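Local coordinates for protein virulence factor (Pectobacterium carotovorum, PDB 2W3Y) that acts as a virulence factor toward Drosophila, is S-palmitoylated and binds lipid vesicles, at residues Leu36-Ala41 with Asn165-Leu169; Met159-Ala164 with Phe198-Lys203; Glu68-Ala72 with Ile255-Tyr261; Phe30-Pro34 with Ser75-Asn79. One frame throughout, in Å; residues are numbered along the deposited sequence.

Interaction 1. Residues Leu36-Ala41 with Asn165-Leu169; sequences LSKDGA and NYNYL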
# COMPACT_ATOMS: atom_id res chain seq x y z
N LEU A 36 -11.86 -7.32 0.41
CA LEU A 36 -11.99 -8.62 -0.23
C LEU A 36 -13.39 -8.82 -0.82
O LEU A 36 -14.39 -8.67 -0.13
CB LEU A 36 -11.63 -9.74 0.76
CG LEU A 36 -11.79 -11.20 0.33
CD1 LEU A 36 -10.85 -11.53 -0.83
CD2 LEU A 36 -11.55 -12.13 1.50
N SER A 37 -13.43 -9.18 -2.10
CA SER A 37 -14.66 -9.23 -2.86
C SER A 37 -14.59 -10.31 -3.93
O SER A 37 -13.49 -10.73 -4.33
CB SER A 37 -14.88 -7.86 -3.54
OG SER A 37 -15.76 -7.97 -4.64
N LYS A 38 -15.74 -10.75 -4.42
CA LYS A 38 -15.70 -11.63 -5.58
C LYS A 38 -15.12 -10.95 -6.84
O LYS A 38 -14.60 -11.61 -7.73
CB LYS A 38 -17.06 -12.31 -5.83
CG LYS A 38 -18.22 -11.37 -6.08
CD LYS A 38 -19.53 -12.19 -6.26
CE LYS A 38 -19.42 -13.19 -7.41
NZ LYS A 38 -20.71 -13.87 -7.66
N ASP A 39 -15.18 -9.61 -6.88
CA ASP A 39 -14.65 -8.82 -8.01
C ASP A 39 -13.17 -8.42 -7.92
O ASP A 39 -12.64 -7.83 -8.87
CB ASP A 39 -15.53 -7.59 -8.25
CG ASP A 39 -16.93 -7.98 -8.73
OD1 ASP A 39 -17.05 -9.03 -9.40
OD2 ASP A 39 -17.90 -7.25 -8.44
N GLY A 40 -12.53 -8.76 -6.80
CA GLY A 40 -11.12 -8.46 -6.60
C GLY A 40 -10.80 -8.14 -5.14
O GLY A 40 -11.69 -8.11 -4.29
N ALA A 41 -9.53 -7.91 -4.85
CA ALA A 41 -9.12 -7.64 -3.49
C ALA A 41 -8.17 -6.44 -3.47
O ALA A 41 -7.40 -6.25 -4.42
CB ALA A 41 -8.44 -8.87 -2.88
N ASN A 165 -9.77 -13.83 -14.67
CA ASN A 165 -8.63 -13.26 -13.93
C ASN A 165 -9.18 -12.57 -12.69
O ASN A 165 -10.29 -12.02 -12.73
CB ASN A 165 -7.85 -12.26 -14.79
CG ASN A 165 -7.09 -12.91 -15.96
OD1 ASN A 165 -6.86 -14.14 -16.01
ND2 ASN A 165 -6.65 -12.07 -16.89
N TYR A 166 -8.41 -12.59 -11.61
CA TYR A 166 -8.83 -11.99 -10.33
C TYR A 166 -7.89 -10.80 -10.00
O TYR A 166 -6.69 -10.98 -9.72
CB TYR A 166 -8.82 -13.05 -9.22
CG TYR A 166 -9.39 -12.57 -7.89
CD1 TYR A 166 -10.78 -12.64 -7.63
CD2 TYR A 166 -8.55 -12.03 -6.90
CE1 TYR A 166 -11.29 -12.19 -6.40
CE2 TYR A 166 -9.05 -11.60 -5.69
CZ TYR A 166 -10.41 -11.67 -5.44
OH TYR A 166 -10.88 -11.22 -4.23
N ASN A 167 -8.44 -9.60 -10.05
CA ASN A 167 -7.66 -8.37 -9.81
C ASN A 167 -7.20 -8.22 -8.36
O ASN A 167 -7.97 -8.48 -7.43
CB ASN A 167 -8.45 -7.13 -10.23
CG ASN A 167 -8.64 -7.04 -11.74
OD1 ASN A 167 -7.72 -7.28 -12.51
ND2 ASN A 167 -9.84 -6.68 -12.17
N TYR A 168 -5.95 -7.79 -8.19
CA TYR A 168 -5.27 -7.82 -6.88
C TYR A 168 -4.34 -6.62 -6.74
O TYR A 168 -3.36 -6.49 -7.49
CB TYR A 168 -4.51 -9.14 -6.72
CG TYR A 168 -3.84 -9.40 -5.37
CD1 TYR A 168 -4.57 -9.35 -4.17
CD2 TYR A 168 -2.49 -9.76 -5.30
CE1 TYR A 168 -3.95 -9.61 -2.92
CE2 TYR A 168 -1.87 -10.04 -4.08
CZ TYR A 168 -2.60 -9.96 -2.89
OH TYR A 168 -1.97 -10.26 -1.69
N LEU A 169 -4.67 -5.75 -5.79
CA LEU A 169 -3.97 -4.48 -5.57
C LEU A 169 -3.40 -4.41 -4.14
O LEU A 169 -4.00 -4.93 -3.20
CB LEU A 169 -4.92 -3.29 -5.82
CG LEU A 169 -5.66 -3.11 -7.17
CD1 LEU A 169 -6.94 -3.95 -7.25
CD2 LEU A 169 -6.01 -1.64 -7.44
O HOH W 1 -11.29 -9.33 -10.61
O HOH W 2 -12.47 -6.19 -11.09
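The hydroxyl of Y166 reaches under the turn S37-G40 and donates a hydrogen bond to the carbonyl of S37. Y166 OH lies 2.7 Å from S37 O and in the carbonyl plane, with a C=O...donor angle of 157°. The ring is brought there by a first torsion that sets CG anti to the backbone N (chi1 -173°). This is the tightly packed part. G40 CA sits over one face of the Y166 ring in a CH-pi contact, 3.9 Å from the ring centroid. G40 adopts a backbone conformation in which a CB would be jammed against the preceding carbonyl O. L36 CD1 and A41 CB close on the same hydroxyl. Beside the ring, A41 and Y168 form a parallel beta bridge. A41 N donates to N167 O at 3.1 Å, and L169 N donates to A41 O at 3.1 Å. The Y168 side chain approaches the bound palmitic acid.

The other end is looser and wet. Two waters take the place of direct bonds. Both donate to D39 O; one accepts from N167 N and the other from N167 ND2. The D39 carboxylate makes a salt bridge to K86 and a hydrogen bond to N85.

The type I turn joins strands 36-37 and 40-49 as a hairpin. Strand 40-49 runs parallel to 166-179, which pairs on with 185-198. Helix 142-159 packs on this corner through E158, L155 and M159.

Interaction 2. Residues Met159-Ala164 with Phe198-Lys203; sequences MNKTQA and FKQEQK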
# COMPACT_ATOMS: atom_id res chain seq x y z
N MET A 159 -11.31 -15.94 -5.53
CA MET A 159 -10.73 -16.08 -6.88
C MET A 159 -11.13 -17.35 -7.62
O MET A 159 -11.19 -17.36 -8.85
CB MET A 159 -9.19 -15.88 -6.88
CG MET A 159 -8.30 -16.98 -6.29
SD MET A 159 -6.52 -16.49 -6.31
CE MET A 159 -6.68 -14.70 -6.13
N ASN A 160 -11.41 -18.41 -6.88
CA ASN A 160 -11.77 -19.70 -7.48
C ASN A 160 -13.25 -19.85 -7.84
O ASN A 160 -13.69 -20.91 -8.29
CB ASN A 160 -11.29 -20.85 -6.59
CG ASN A 160 -9.79 -21.07 -6.67
OD1 ASN A 160 -9.10 -21.10 -5.64
ND2 ASN A 160 -9.27 -21.22 -7.89
N LYS A 161 -14.02 -18.78 -7.63
CA LYS A 161 -15.44 -18.78 -7.93
C LYS A 161 -15.71 -18.89 -9.42
O LYS A 161 -16.66 -19.57 -9.82
CB LYS A 161 -16.12 -17.53 -7.35
CG LYS A 161 -16.32 -17.61 -5.84
CD LYS A 161 -17.01 -16.38 -5.26
CE LYS A 161 -17.35 -16.60 -3.79
NZ LYS A 161 -17.72 -15.36 -3.07
N THR A 162 -14.86 -18.24 -10.23
CA THR A 162 -14.93 -18.37 -11.70
C THR A 162 -13.55 -18.57 -12.34
O THR A 162 -12.51 -18.56 -11.65
CB THR A 162 -15.62 -17.15 -12.39
OG1 THR A 162 -14.74 -16.02 -12.36
CG2 THR A 162 -16.94 -16.77 -11.72
N GLN A 163 -13.55 -18.72 -13.67
CA GLN A 163 -12.31 -18.90 -14.44
C GLN A 163 -11.63 -17.58 -14.78
O GLN A 163 -10.51 -17.57 -15.31
CB GLN A 163 -12.60 -19.67 -15.73
CG GLN A 163 -13.03 -21.10 -15.51
CD GLN A 163 -11.96 -21.92 -14.82
OE1 GLN A 163 -12.19 -22.47 -13.74
NE2 GLN A 163 -10.79 -22.00 -15.43
N ALA A 164 -12.30 -16.47 -14.51
CA ALA A 164 -11.80 -15.17 -14.89
C ALA A 164 -10.53 -14.78 -14.12
O ALA A 164 -10.22 -15.36 -13.06
CB ALA A 164 -12.89 -14.12 -14.68
N PHE A 198 -4.37 -12.39 -10.72
CA PHE A 198 -4.06 -13.81 -10.76
C PHE A 198 -4.79 -14.39 -11.96
O PHE A 198 -6.01 -14.31 -12.03
CB PHE A 198 -4.57 -14.55 -9.52
CG PHE A 198 -3.82 -14.24 -8.25
CD1 PHE A 198 -2.85 -15.13 -7.76
CD2 PHE A 198 -4.12 -13.09 -7.51
CE1 PHE A 198 -2.17 -14.87 -6.56
CE2 PHE A 198 -3.45 -12.83 -6.29
CZ PHE A 198 -2.46 -13.72 -5.83
N LYS A 199 -4.05 -14.98 -12.89
CA LYS A 199 -4.60 -15.80 -13.97
C LYS A 199 -5.04 -17.16 -13.39
O LYS A 199 -4.57 -17.57 -12.32
CB LYS A 199 -3.54 -16.03 -15.06
CG LYS A 199 -2.97 -14.77 -15.70
CD LYS A 199 -2.22 -15.12 -17.00
CE LYS A 199 -1.03 -14.22 -17.23
NZ LYS A 199 -1.39 -12.78 -17.24
N GLN A 200 -5.92 -17.87 -14.09
CA GLN A 200 -6.44 -19.15 -13.58
C GLN A 200 -5.33 -20.08 -13.03
O GLN A 200 -5.45 -20.60 -11.93
CB GLN A 200 -7.27 -19.90 -14.63
CG GLN A 200 -7.92 -21.18 -14.08
CD GLN A 200 -8.82 -20.91 -12.88
OE1 GLN A 200 -9.61 -19.97 -12.90
NE2 GLN A 200 -8.68 -21.71 -11.84
N GLU A 201 -4.25 -20.24 -13.80
CA GLU A 201 -3.16 -21.17 -13.46
C GLU A 201 -2.32 -20.70 -12.26
O GLU A 201 -1.55 -21.47 -11.69
CB GLU A 201 -2.29 -21.45 -14.69
CG GLU A 201 -1.52 -20.22 -15.23
CD GLU A 201 -0.53 -20.54 -16.34
OE1 GLU A 201 -0.97 -20.87 -17.47
OE2 GLU A 201 0.70 -20.45 -16.08
N GLN A 202 -2.48 -19.43 -11.89
CA GLN A 202 -1.79 -18.86 -10.73
C GLN A 202 -2.59 -18.93 -9.42
O GLN A 202 -2.04 -18.64 -8.35
CB GLN A 202 -1.45 -17.40 -11.02
CG GLN A 202 -0.40 -17.20 -12.08
CD GLN A 202 -0.22 -15.76 -12.40
OE1 GLN A 202 -1.14 -15.09 -12.87
NE2 GLN A 202 1.00 -15.25 -12.18
N LYS A 203 -3.87 -19.29 -9.50
CA LYS A 203 -4.74 -19.19 -8.31
C LYS A 203 -4.31 -20.06 -7.14
O LYS A 203 -4.48 -19.67 -5.98
CB LYS A 203 -6.23 -19.38 -8.67
CG LYS A 203 -6.75 -18.23 -9.50
CD LYS A 203 -8.15 -18.44 -10.02
CE LYS A 203 -8.54 -17.32 -10.98
NZ LYS A 203 -9.98 -17.48 -11.40
O HOH W 3 -11.56 -21.34 -10.40
O HOH W 4 -7.81 -16.68 -15.56
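M159 has its CG between the backbone N and the carbonyl carbon (chi1 73°), and its chain bends at chi3 to lay the methyl over the F198 ring. K203 has CG anti to its own carbonyl carbon (chi1 -68°) and is extended from there on, which carries NZ to the carbonyls at the end of helix 142-159 and in the loop after it. The two results are a Met-aromatic contact and a lysine held inside a loop.

M159 CE lies over one face of the F198 ring, offset toward the rim, 3.7 Å from the centroid. SD is over the same ring at 4.3 Å from the centroid. The K203 chain runs antiparallel alongside M159, with CG 3.6 Å from M159 SD. Its NZ donates to M159 O at 2.8 Å. Q200 OE1, from the same segment, also accepts from NZ, but the donor stands above the amide plane. Carbonyl oxygens gather round the ammonium of buried K203 and probably stabilise its charge.

The side of the contact at Q163 is more open to solvent. The amides of Q163 and Q200 lie with their planes 26° apart. One water links Q163 O to Q200 N. T162 OG1 accepts from A164 N in an ST turn.

The contact joins the loop after helix 142-159 to the one after strand 185-198. F198 also touches the bound palmitic acid and meets F219 edge-to-face. K203 NZ donates a hydrogen bond to A164 O at 2.7 Å, in the carbonyl plane.

Interaction 3. Residues Glu68-Ala72 with Ile255-Tyr261; sequences ERFVA and IDDADSY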
# COMPACT_ATOMS: atom_id res chain seq x y z
N GLU A 68 -1.71 6.37 6.32
CA GLU A 68 -2.95 5.58 6.39
C GLU A 68 -4.18 6.43 5.98
O GLU A 68 -5.12 5.94 5.34
CB GLU A 68 -3.16 4.92 7.76
CG GLU A 68 -2.08 3.87 8.12
CD GLU A 68 -2.49 2.87 9.21
OE1 GLU A 68 -3.62 2.94 9.76
OE2 GLU A 68 -1.67 1.96 9.50
N ARG A 69 -4.14 7.70 6.36
CA ARG A 69 -5.20 8.64 5.99
C ARG A 69 -5.21 8.94 4.49
O ARG A 69 -6.28 9.00 3.88
CB ARG A 69 -5.08 9.93 6.80
CG ARG A 69 -5.42 9.74 8.28
CD ARG A 69 -5.28 11.05 9.05
NE ARG A 69 -6.49 11.87 8.86
CZ ARG A 69 -6.65 13.12 9.29
NH1 ARG A 69 -5.67 13.75 9.93
NH2 ARG A 69 -7.80 13.74 9.06
N PHE A 70 -4.02 9.13 3.91
CA PHE A 70 -3.86 9.30 2.46
C PHE A 70 -4.33 8.06 1.67
O PHE A 70 -5.02 8.18 0.65
CB PHE A 70 -2.41 9.65 2.10
CG PHE A 70 -2.12 11.14 2.07
CD1 PHE A 70 -2.73 11.97 1.12
CD2 PHE A 70 -1.22 11.71 2.98
CE1 PHE A 70 -2.45 13.35 1.09
CE2 PHE A 70 -0.93 13.08 2.97
CZ PHE A 70 -1.55 13.90 2.03
N VAL A 71 -3.98 6.87 2.17
CA VAL A 71 -4.45 5.62 1.56
C VAL A 71 -5.98 5.52 1.56
O VAL A 71 -6.58 5.20 0.52
CB VAL A 71 -3.75 4.33 2.19
CG1 VAL A 71 -4.40 3.03 1.68
CG2 VAL A 71 -2.26 4.34 1.90
N ALA A 72 -6.61 5.82 2.71
CA ALA A 72 -8.09 5.81 2.82
C ALA A 72 -8.75 6.91 1.95
O ALA A 72 -9.80 6.67 1.35
CB ALA A 72 -8.54 5.93 4.29
N ILE A 255 -8.63 2.39 7.22
CA ILE A 255 -8.12 1.15 6.60
C ILE A 255 -7.75 0.08 7.64
O ILE A 255 -7.79 -1.11 7.33
CB ILE A 255 -6.96 1.37 5.57
CG1 ILE A 255 -5.67 1.88 6.25
CG2 ILE A 255 -7.42 2.28 4.42
CD1 ILE A 255 -4.43 1.85 5.36
N ASP A 256 -7.45 0.50 8.87
CA ASP A 256 -7.18 -0.49 9.94
C ASP A 256 -8.41 -1.30 10.40
O ASP A 256 -8.26 -2.29 11.14
CB ASP A 256 -6.36 0.11 11.10
CG ASP A 256 -7.17 1.09 11.98
OD1 ASP A 256 -8.39 1.22 11.80
OD2 ASP A 256 -6.55 1.72 12.87
N ASP A 257 -9.60 -0.89 9.97
CA ASP A 257 -10.82 -1.70 10.14
C ASP A 257 -11.09 -2.72 9.00
O ASP A 257 -11.99 -3.55 9.13
CB ASP A 257 -12.07 -0.84 10.33
CG ASP A 257 -12.04 -0.02 11.62
OD1 ASP A 257 -11.49 -0.49 12.64
OD2 ASP A 257 -12.59 1.11 11.60
N ALA A 258 -10.33 -2.66 7.90
CA ALA A 258 -10.53 -3.61 6.79
C ALA A 258 -10.06 -5.04 7.12
O ALA A 258 -9.08 -5.24 7.84
CB ALA A 258 -9.85 -3.10 5.51
N ASP A 259 -10.76 -6.02 6.57
CA ASP A 259 -10.39 -7.43 6.70
C ASP A 259 -9.02 -7.74 6.07
O ASP A 259 -8.34 -8.67 6.52
CB ASP A 259 -11.49 -8.33 6.09
CG ASP A 259 -12.87 -8.04 6.66
OD1 ASP A 259 -13.27 -8.76 7.60
OD2 ASP A 259 -13.55 -7.08 6.18
N SER A 260 -8.60 -6.96 5.08
CA SER A 260 -7.28 -7.15 4.44
C SER A 260 -6.11 -6.37 5.06
O SER A 260 -5.04 -6.30 4.47
CB SER A 260 -7.37 -6.79 2.94
OG SER A 260 -7.59 -5.38 2.78
N TYR A 261 -6.32 -5.76 6.22
CA TYR A 261 -5.30 -4.87 6.80
C TYR A 261 -4.26 -5.59 7.64
O TYR A 261 -4.59 -6.50 8.38
CB TYR A 261 -5.97 -3.79 7.67
CG TYR A 261 -5.00 -2.87 8.40
CD1 TYR A 261 -4.39 -1.80 7.74
CD2 TYR A 261 -4.70 -3.07 9.76
CE1 TYR A 261 -3.49 -0.94 8.42
CE2 TYR A 261 -3.82 -2.23 10.43
CZ TYR A 261 -3.23 -1.17 9.77
OH TYR A 261 -2.37 -0.36 10.46
O HOH W 5 -7.13 5.03 7.31
O HOH W 6 -6.49 3.48 9.51
O HOH W 7 -3.89 2.13 12.59
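E68 reaches out from helix 57-81 and takes a hydrogen bond from the hydroxyl of Y261. The contact packs a helix against an irregular connection: a 3-10 turn at 255-257, then a type I turn A258-Y261 leading into strand 262-266.

E68 sets CG anti to its carbonyl carbon (chi1 -64°) and stays extended beyond it. This carries the carboxylate clear of the helix. The Y261 side chain crosses that of E68 at about a right angle. The carboxylate and ring planes are 77° apart. Y261 OH meets E68 OE2 on the syn side at 2.6 Å. T46 of strand 40-49 bonds the same oxygen, so two hydroxyls hold it.

I255 fills the apolar part. It has CG1 between the backbone N and the carbonyl carbon (chi1 67°). Its CD1 lies 3.9 Å from V71 CG1, and the two side chains cross squarely. Its CG2 rests 3.8 Å from A72 CB. Y44 of strand 40-49 touches both I255 and V71.

Waters bridge the backbones and the carboxylates. One joins E68 O to I255 N. Another joins E68 OE1 to D256 N. E68 OE1 and D256 OD2 are like charges 4.4 Å apart, which would tend to raise their proton affinity, though the donors around E68 probably offset this. A single water donates to each of them, 3.0 Å from E68 OE1 and 2.7 Å from D256 OD2.

Interaction 4. Residues Phe30-Pro34 with Ser75-Asn79; sequences FDIVP and SAAVN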
# COMPACT_ATOMS: atom_id res chain seq x y z
N PHE A 30 -16.22 8.94 4.13
CA PHE A 30 -16.52 8.26 2.87
C PHE A 30 -16.15 6.77 2.88
O PHE A 30 -15.10 6.40 3.37
CB PHE A 30 -15.87 9.00 1.71
CG PHE A 30 -16.31 10.44 1.60
CD1 PHE A 30 -17.62 10.75 1.23
CD2 PHE A 30 -15.44 11.48 1.91
CE1 PHE A 30 -18.05 12.09 1.14
CE2 PHE A 30 -15.85 12.82 1.82
CZ PHE A 30 -17.16 13.13 1.44
N ASP A 31 -17.06 5.94 2.36
CA ASP A 31 -16.81 4.50 2.22
C ASP A 31 -15.56 4.22 1.39
O ASP A 31 -15.28 4.94 0.43
CB ASP A 31 -18.01 3.81 1.57
CG ASP A 31 -19.24 3.80 2.46
OD1 ASP A 31 -19.08 3.95 3.69
OD2 ASP A 31 -20.36 3.62 1.93
N ILE A 32 -14.80 3.20 1.76
CA ILE A 32 -13.61 2.80 1.00
C ILE A 32 -13.88 1.53 0.23
O ILE A 32 -14.91 0.88 0.45
CB ILE A 32 -12.32 2.69 1.88
CG1 ILE A 32 -12.43 1.53 2.89
CG2 ILE A 32 -12.02 4.07 2.54
CD1 ILE A 32 -11.09 1.14 3.56
N VAL A 33 -12.99 1.19 -0.69
CA VAL A 33 -13.16 0.01 -1.50
C VAL A 33 -12.97 -1.21 -0.59
O VAL A 33 -11.96 -1.30 0.12
CB VAL A 33 -12.18 0.00 -2.68
CG1 VAL A 33 -12.20 -1.36 -3.42
CG2 VAL A 33 -12.47 1.20 -3.63
N PRO A 34 -13.96 -2.12 -0.57
CA PRO A 34 -13.87 -3.30 0.31
C PRO A 34 -12.63 -4.15 0.02
O PRO A 34 -12.30 -4.40 -1.15
CB PRO A 34 -15.17 -4.07 0.01
CG PRO A 34 -16.11 -2.98 -0.46
CD PRO A 34 -15.24 -2.10 -1.30
N SER A 75 -8.59 5.57 -1.65
CA SER A 75 -9.56 4.48 -1.75
C SER A 75 -11.01 4.95 -1.81
O SER A 75 -11.80 4.38 -2.56
CB SER A 75 -9.39 3.50 -0.59
OG SER A 75 -10.28 2.41 -0.78
N ALA A 76 -11.35 5.97 -1.02
CA ALA A 76 -12.70 6.53 -1.00
C ALA A 76 -13.10 7.24 -2.31
O ALA A 76 -14.24 7.08 -2.78
CB ALA A 76 -12.90 7.43 0.22
N ALA A 77 -12.15 7.97 -2.90
CA ALA A 77 -12.31 8.59 -4.23
C ALA A 77 -12.57 7.55 -5.33
O ALA A 77 -13.48 7.71 -6.15
CB ALA A 77 -11.07 9.42 -4.59
N VAL A 78 -11.79 6.46 -5.30
CA VAL A 78 -11.94 5.34 -6.23
C VAL A 78 -13.32 4.70 -6.11
O VAL A 78 -13.98 4.46 -7.12
CB VAL A 78 -10.85 4.25 -6.02
CG1 VAL A 78 -11.24 2.95 -6.75
CG2 VAL A 78 -9.50 4.76 -6.50
N ASN A 79 -13.72 4.40 -4.87
CA ASN A 79 -15.01 3.82 -4.55
C ASN A 79 -16.20 4.62 -5.10
O ASN A 79 -17.14 4.05 -5.68
CB ASN A 79 -15.16 3.69 -3.03
CG ASN A 79 -16.38 2.88 -2.64
OD1 ASN A 79 -16.47 1.70 -2.94
ND2 ASN A 79 -17.32 3.53 -1.97
O HOH W 8 -16.51 6.60 -1.35
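V33 CG2 packs 3.8 Å from V78 CG1 and also lies against N79 CB. V33 places this methyl anti to its carbonyl carbon, while CG1 takes the position anti to the backbone N (chi1 171°). At the other end F30 CB meets A76 CB at 3.7 Å. I32 CG2 reaches the same alanine methyl more loosely, at 4.2 Å.

The small side chains of S75 and A76 let the extended segment 30-34 lie close across helix 57-81. I32 and A76 come within 4.3 Å between CA atoms. A76 CA makes a CA-H...O contact with D31 O at 3.4 Å. This segment connects helix 9-18 to strand 36-37. W94 of helix 91-105 touches V33, S75 and V78.

Next to the apolar contacts, V33 N donates to buried S75 OG at 3.0 Å, with an N-H...O angle of 161°. Y44 OH bonds that same serine oxygen and also V33 O, so it ties the loop and the helix to strand 40-49. N79 OD1 accepts a hydrogen bond from K88 NZ. At the edge one water donates to D31 O and to A76 O, each at 2.7 Å, and accepts from N79 ND2.

In the fold
All four contacts are partly buried. The centre of interaction 3 is about 9 Å from the centre of the chain, that of interaction 2 about 23 Å. Interactions 1 and 2 touch: Y166 and F198 are hydrogen-bonded through their backbones, and M159 CE packs on the Y166 ring. Both lie near the palmitic acid, through Y168 and F198. Interactions 3 and 4 share helix 57-81 and meet where I32 rests on I255. Interaction 1 is sheet pairing with a tyrosine under a turn. Interaction 2 joins two loops around a lysine. Interactions 3 and 4 set irregular segments on a helix, one with a carboxylate, the other with a serine.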